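Local coordinates for concanavalin A-like lectin protein kinase family protein (Theobroma cacao, PDB 6CTH), which probably phosphorylates protein substrates with phosphate from ATP, as a kinase domain of the lectin receptor-like type, and is captured here with an inhibitor in its pocket, at residues H139-T144 and L157-L162; V181-P186 and G204-E209. All blocks are in the same frame, centred on the assembly; numbering follows the deposited sequence.

Contact 1 of 2, residues H139-T144 and L157-L162. With MG (magnesium ion), chain C.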
loop_
_atom_site.group_PDB
_atom_site.type_symbol
_atom_site.label_atom_id
_atom_site.label_comp_id
_atom_site.label_asym_id
_atom_site.label_seq_id
_atom_site.Cartn_x
_atom_site.Cartn_y
_atom_site.Cartn_z
ATOM N N HIS A 139 9.145 0.891 4.697
ATOM C CA HIS A 139 7.868 1.604 4.658
ATOM C C HIS A 139 7.018 1.378 5.920
ATOM O O HIS A 139 6.483 2.349 6.527
ATOM C CB HIS A 139 7.106 1.159 3.407
ATOM C CG HIS A 139 5.835 1.901 3.181
ATOM N ND1 HIS A 139 4.675 1.671 3.936
ATOM C CD2 HIS A 139 5.545 2.919 2.334
ATOM C CE1 HIS A 139 3.727 2.499 3.515
ATOM N NE2 HIS A 139 4.237 3.283 2.561
ATOM N N ARG A 140 6.835 0.110 6.255
ATOM C CA ARG A 140 6.156 -0.303 7.475
ATOM C C ARG A 140 4.637 -0.225 7.473
ATOM O O ARG A 140 4.006 -0.590 8.456
ATOM C CB ARG A 140 6.756 0.405 8.685
ATOM C CG ARG A 140 8.202 0.013 8.924
ATOM C CD ARG A 140 8.794 0.725 10.118
ATOM N NE ARG A 140 8.227 0.245 11.369
ATOM C CZ ARG A 140 7.826 1.033 12.358
ATOM N NH1 ARG A 140 7.925 2.347 12.245
ATOM N NH2 ARG A 140 7.325 0.506 13.461
ATOM N N ASP A 141 4.049 0.218 6.372
ATOM C CA ASP A 141 2.585 0.237 6.290
ATOM C C ASP A 141 2.052 0.029 4.897
ATOM O O ASP A 141 1.134 0.727 4.429
ATOM C CB ASP A 141 2.041 1.489 6.926
ATOM C CG ASP A 141 0.576 1.349 7.383
ATOM O OD1 ASP A 141 0.069 0.220 7.503
ATOM O OD2 ASP A 141 -0.010 2.409 7.671
ATOM N N ILE A 142 2.624 -0.935 4.217
ATOM C CA ILE A 142 2.151 -1.282 2.920
ATOM C C ILE A 142 0.755 -1.916 3.029
ATOM O O ILE A 142 0.626 -2.931 3.700
ATOM C CB ILE A 142 3.151 -2.194 2.230
ATOM C CG1 ILE A 142 4.463 -1.419 1.966
ATOM C CG2 ILE A 142 2.576 -2.762 0.961
ATOM C CD1 ILE A 142 5.647 -2.348 1.705
ATOM N N LYS A 143 -0.233 -1.351 2.337
ATOM C CA LYS A 143 -1.567 -1.894 2.254
ATOM C C LYS A 143 -2.310 -1.163 1.118
ATOM O O LYS A 143 -1.832 -0.123 0.654
ATOM C CB LYS A 143 -2.307 -1.685 3.593
ATOM C CG LYS A 143 -2.315 -0.281 4.079
ATOM C CD LYS A 143 -2.998 -0.138 5.472
ATOM C CE LYS A 143 -2.975 1.226 6.059
ATOM N NZ LYS A 143 -3.679 1.310 7.387
ATOM N N THR A 144 -3.440 -1.710 0.644
ATOM C CA THR A 144 -4.094 -1.099 -0.537
ATOM C C THR A 144 -4.686 0.297 -0.331
ATOM O O THR A 144 -4.689 1.094 -1.274
ATOM C CB THR A 144 -5.146 -2.017 -1.211
ATOM O OG1 THR A 144 -6.293 -2.087 -0.401
ATOM C CG2 THR A 144 -4.646 -3.401 -1.438
ATOM N N LEU A 157 2.609 4.362 -4.362
ATOM C CA LEU A 157 2.602 4.047 -2.958
ATOM C C LEU A 157 2.872 5.308 -2.174
ATOM O O LEU A 157 3.720 6.128 -2.520
ATOM C CB LEU A 157 3.627 2.966 -2.675
ATOM C CG LEU A 157 3.879 2.620 -1.231
ATOM C CD1 LEU A 157 2.652 1.931 -0.641
ATOM C CD2 LEU A 157 5.073 1.695 -1.105
ATOM N N GLY A 158 2.083 5.528 -1.132
ATOM C CA GLY A 158 2.294 6.628 -0.227
ATOM C C GLY A 158 2.199 6.217 1.218
ATOM O O GLY A 158 2.225 5.030 1.538
ATOM N N ASP A 159 1.976 7.233 2.053
ATOM C CA ASP A 159 1.968 7.150 3.522
ATOM C C ASP A 159 3.276 6.688 4.120
ATOM O O ASP A 159 3.456 5.487 4.414
ATOM C CB ASP A 159 0.853 6.171 4.029
ATOM C CG ASP A 159 0.753 6.116 5.559
ATOM O OD1 ASP A 159 1.189 7.057 6.242
ATOM O OD2 ASP A 159 0.259 5.060 6.032
ATOM N N PHE A 160 4.138 7.646 4.401
ATOM C CA PHE A 160 5.440 7.417 5.019
ATOM C C PHE A 160 5.481 7.773 6.504
ATOM O O PHE A 160 6.548 7.960 7.074
ATOM C CB PHE A 160 6.516 8.150 4.209
ATOM C CG PHE A 160 6.507 7.687 2.787
ATOM C CD1 PHE A 160 7.157 6.568 2.425
ATOM C CD2 PHE A 160 5.794 8.425 1.829
ATOM C CE1 PHE A 160 7.112 6.081 1.116
ATOM C CE2 PHE A 160 5.772 7.971 0.504
ATOM C CZ PHE A 160 6.361 6.780 0.183
ATOM N N GLY A 161 4.335 7.762 7.169
ATOM C CA GLY A 161 4.310 8.176 8.575
ATOM C C GLY A 161 4.992 7.236 9.545
ATOM O O GLY A 161 5.473 7.692 10.574
ATOM N N LEU A 162 5.065 5.952 9.191
ATOM C CA LEU A 162 5.802 4.927 9.931
ATOM C C LEU A 162 7.145 4.552 9.278
ATOM O O LEU A 162 7.873 3.686 9.792
ATOM C CB LEU A 162 4.941 3.669 10.094
ATOM C CG LEU A 162 3.752 3.780 11.028
ATOM C CD1 LEU A 162 3.014 2.466 11.056
ATOM C CD2 LEU A 162 4.258 4.174 12.405
HETATM MG MG MG C . -0.019 4.371 8.034
HETATM O O HOH W 1 4.449 4.336 6.719
HETATM O O HOH W 2 0.104 6.457 8.742
HETATM O O HOH W 3 -1.973 4.456 7.522
HETATM O O HOH W 4 -0.413 3.871 10.018
HETATM O O HOH W 5 2.059 4.471 8.363
#
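His139 and Phe160 meet as an offset edge-to-face pair, the imidazole edge turned to the phenyl face with the planes at 64°. Chi1 of -175° swings the histidine CG away from its own backbone N, and from CB onward the ring reaches across to 157-162. At one corner beyond CG, CD2 is shared by two apolar neighbours, Leu157 CD2 at 3.7 Å and Phe160 CE1 at 3.7 Å, both oblique to the ring. At the tip, NE2 donates to Gly158 O over 2.9 Å; the oxygen lies in the ring plane, whereas the nitrogen stands above the carbonyl plane. Next to it, CE1 comes 3.1 Å from Asp159 O. On the near side, ND1 accepts the N-H of Asp141, N to ND1 2.9 Å, again close to the ring plane, so hydrogen bonds at both nitrogens fix the rotation of the ring. This is the kinase active site: His139-Arg140-Asp141 is the HRD motif of the catalytic loop and Asp159-Phe160-Gly161 the DFG motif. Magnesium joins the two motifs directly, taking Asp141 OD2 at 2.0 Å and Asp159 OD2 at 2.1 Å, with four waters completing six ligands. It brings these two oxygens close together, with the carboxylate planes 70° apart. Outside the pair, Thr180 OG1 bonds Asp141 OD1. A further water donates to His139 O and Asp159 O while accepting the N-H of Leu162, tying the two backbones together. Beyond it, the Arg140 chain bends at chi3 and lays CB and CD beside the Leu162 carbonyl. NH1 then reaches Leu162 O at 2.8 Å, on a lone pair in the carbonyl plane, although the oxygen is tilted from the guanidinium plane; NH2 of the same group bonds Leu176 O.

Contact 2 of 2, residues V181-P186 and G204-E209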
loop_
_atom_site.group_PDB
_atom_site.type_symbol
_atom_site.label_atom_id
_atom_site.label_comp_id
_atom_site.label_asym_id
_atom_site.label_seq_id
_atom_site.Cartn_x
_atom_site.Cartn_y
_atom_site.Cartn_z
ATOM N N VAL A 181 -2.832 -4.144 11.434
ATOM C CA VAL A 181 -3.231 -5.512 11.657
ATOM C C VAL A 181 -3.748 -6.129 10.360
ATOM O O VAL A 181 -4.597 -5.497 9.706
ATOM C CB VAL A 181 -4.320 -5.456 12.816
ATOM C CG1 VAL A 181 -5.200 -6.677 12.772
ATOM C CG2 VAL A 181 -3.512 -5.397 14.090
ATOM N N GLY A 182 -3.213 -7.291 9.995
ATOM C CA GLY A 182 -3.533 -8.014 8.755
ATOM C C GLY A 182 -2.430 -7.930 7.694
ATOM O O GLY A 182 -2.430 -8.683 6.713
ATOM N N TYR A 183 -1.537 -6.966 7.896
ATOM C CA TYR A 183 -0.366 -6.757 7.017
ATOM C C TYR A 183 0.957 -6.892 7.715
ATOM O O TYR A 183 2.027 -6.621 7.067
ATOM C CB TYR A 183 -0.423 -5.347 6.381
ATOM C CG TYR A 183 -1.717 -5.205 5.725
ATOM C CD1 TYR A 183 -1.914 -5.617 4.425
ATOM C CD2 TYR A 183 -2.830 -4.771 6.465
ATOM C CE1 TYR A 183 -3.172 -5.563 3.853
ATOM C CE2 TYR A 183 -4.076 -4.734 5.892
ATOM C CZ TYR A 183 -4.244 -5.116 4.596
ATOM O OH TYR A 183 -5.513 -5.081 4.105
ATOM N N MET A 184 0.947 -7.302 8.979
ATOM C CA MET A 184 2.149 -7.346 9.771
ATOM C C MET A 184 2.697 -8.746 9.878
ATOM O O MET A 184 1.967 -9.700 10.255
ATOM C CB MET A 184 1.901 -6.736 11.138
ATOM C CG MET A 184 1.726 -5.227 11.120
ATOM S SD MET A 184 1.150 -4.588 12.709
ATOM C CE MET A 184 2.640 -4.528 13.667
ATOM N N ALA A 185 3.966 -8.915 9.508
ATOM C CA ALA A 185 4.624 -10.206 9.596
ATOM C C ALA A 185 4.681 -10.725 11.028
ATOM O O ALA A 185 4.773 -9.931 11.969
ATOM C CB ALA A 185 6.066 -10.098 9.043
ATOM N N PRO A 186 4.658 -12.060 11.206
ATOM C CA PRO A 186 4.621 -12.551 12.597
ATOM C C PRO A 186 5.765 -12.123 13.510
ATOM O O PRO A 186 5.504 -11.841 14.700
ATOM C CB PRO A 186 4.564 -14.096 12.461
ATOM C CG PRO A 186 4.883 -14.375 11.070
ATOM C CD PRO A 186 4.608 -13.151 10.227
ATOM N N GLY A 204 3.178 -9.209 -0.077
ATOM C CA GLY A 204 2.572 -10.558 -0.326
ATOM C C GLY A 204 1.077 -10.519 -0.056
ATOM O O GLY A 204 0.289 -10.936 -0.909
ATOM N N VAL A 205 0.709 -9.955 1.082
ATOM C CA VAL A 205 -0.699 -9.869 1.475
ATOM C C VAL A 205 -1.446 -9.022 0.455
ATOM O O VAL A 205 -2.472 -9.452 -0.080
ATOM C CB VAL A 205 -0.883 -9.284 2.867
ATOM C CG1 VAL A 205 -2.365 -9.120 3.175
ATOM C CG2 VAL A 205 -0.214 -10.153 3.894
ATOM N N VAL A 206 -0.868 -7.874 0.099
ATOM C CA VAL A 206 -1.488 -7.005 -0.888
ATOM C C VAL A 206 -1.656 -7.728 -2.218
ATOM O O VAL A 206 -2.675 -7.594 -2.863
ATOM C CB VAL A 206 -0.696 -5.674 -1.031
ATOM C CG1 VAL A 206 -1.125 -4.921 -2.288
ATOM C CG2 VAL A 206 -0.919 -4.826 0.233
ATOM N N ALA A 207 -0.628 -8.449 -2.677
ATOM C CA ALA A 207 -0.698 -9.180 -3.941
ATOM C C ALA A 207 -1.907 -10.133 -3.942
ATOM O O ALA A 207 -2.646 -10.213 -4.904
ATOM C CB ALA A 207 0.566 -9.974 -4.157
ATOM N N LEU A 208 -2.109 -10.805 -2.824
ATOM C CA LEU A 208 -3.228 -11.765 -2.703
ATOM C C LEU A 208 -4.582 -11.091 -2.634
ATOM O O LEU A 208 -5.567 -11.634 -3.149
ATOM C CB LEU A 208 -2.988 -12.684 -1.521
ATOM C CG LEU A 208 -1.750 -13.573 -1.671
ATOM C CD1 LEU A 208 -1.523 -14.455 -0.482
ATOM C CD2 LEU A 208 -1.760 -14.421 -2.943
ATOM N N GLU A 209 -4.649 -9.921 -1.986
ATOM C CA GLU A 209 -5.870 -9.105 -1.972
ATOM C C GLU A 209 -6.231 -8.692 -3.378
ATOM O O GLU A 209 -7.389 -8.673 -3.749
ATOM C CB GLU A 209 -5.747 -7.854 -1.100
ATOM C CG GLU A 209 -5.557 -8.140 0.373
ATOM C CD GLU A 209 -5.410 -6.944 1.242
ATOM O OE1 GLU A 209 -4.706 -5.981 0.793
ATOM O OE2 GLU A 209 -5.996 -6.923 2.381
HETATM O O HOH W 6 -5.133 -3.599 1.667
#
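Tyr183, with CG beside its backbone N (chi1 -54°), and Glu209, which starts the same way (chi1 -64°) and stays extended beyond CG, send their side chains to a crossing at about a right angle. There Tyr183 OH donates to Glu209 OE2 over 2.6 Å, a short bond that uses the syn lone pair of the carboxylate. Ring and carboxylate planes are 68° apart, yet the acidic oxygens lie near the ring plane, at its edge. A water between the two residues donates hydrogen bonds to Tyr183 OH (2.9 Å) and to Glu209 OE1 (2.6 Å). With Ser216 N also bonding OE2, both oxygens of this buried acid are satisfied, which would favour its ionised form. One turn earlier on the helix, Val205 CG1 packs obliquely on Tyr183 CE1 at 3.7 Å and lies 3.6 Å from Gly182 O; Val206 CG2 meets CE1 more loosely. Tyr183 O, in turn, bonds Ser202 OG of helix 196-212. Leading into the Ala-Pro of the APE motif, Gly182-Tyr183-Met184 belongs to the end of the kinase activation segment, which is here held against the central helix of the C-lobe.

Overall arrangement
Both contacts are buried, but contact 1 is nearer the centre of the chain, about 6 Å from it against about 10 Å for contact 2. The first pairs two loops at the floor of the active-site cleft, and one of its segments lines the inhibitor pocket; the second sets a loop on helix 196-212. Their chemistry follows: metal coordination and an aromatic pair in 139-144 with 157-162, a phenol-carboxylate bond over valines in 181-186 with 204-209. The two meet directly, since Thr144 CG2 packs 3.4 Å from Glu209 OE1 and Lys143 CA lies 3.6 Å from Val206 CG2. The catalytic loop carries magnesium ligand Asp141 and, at Lys143 and Thr144, touches the helix on which 181-186 packs.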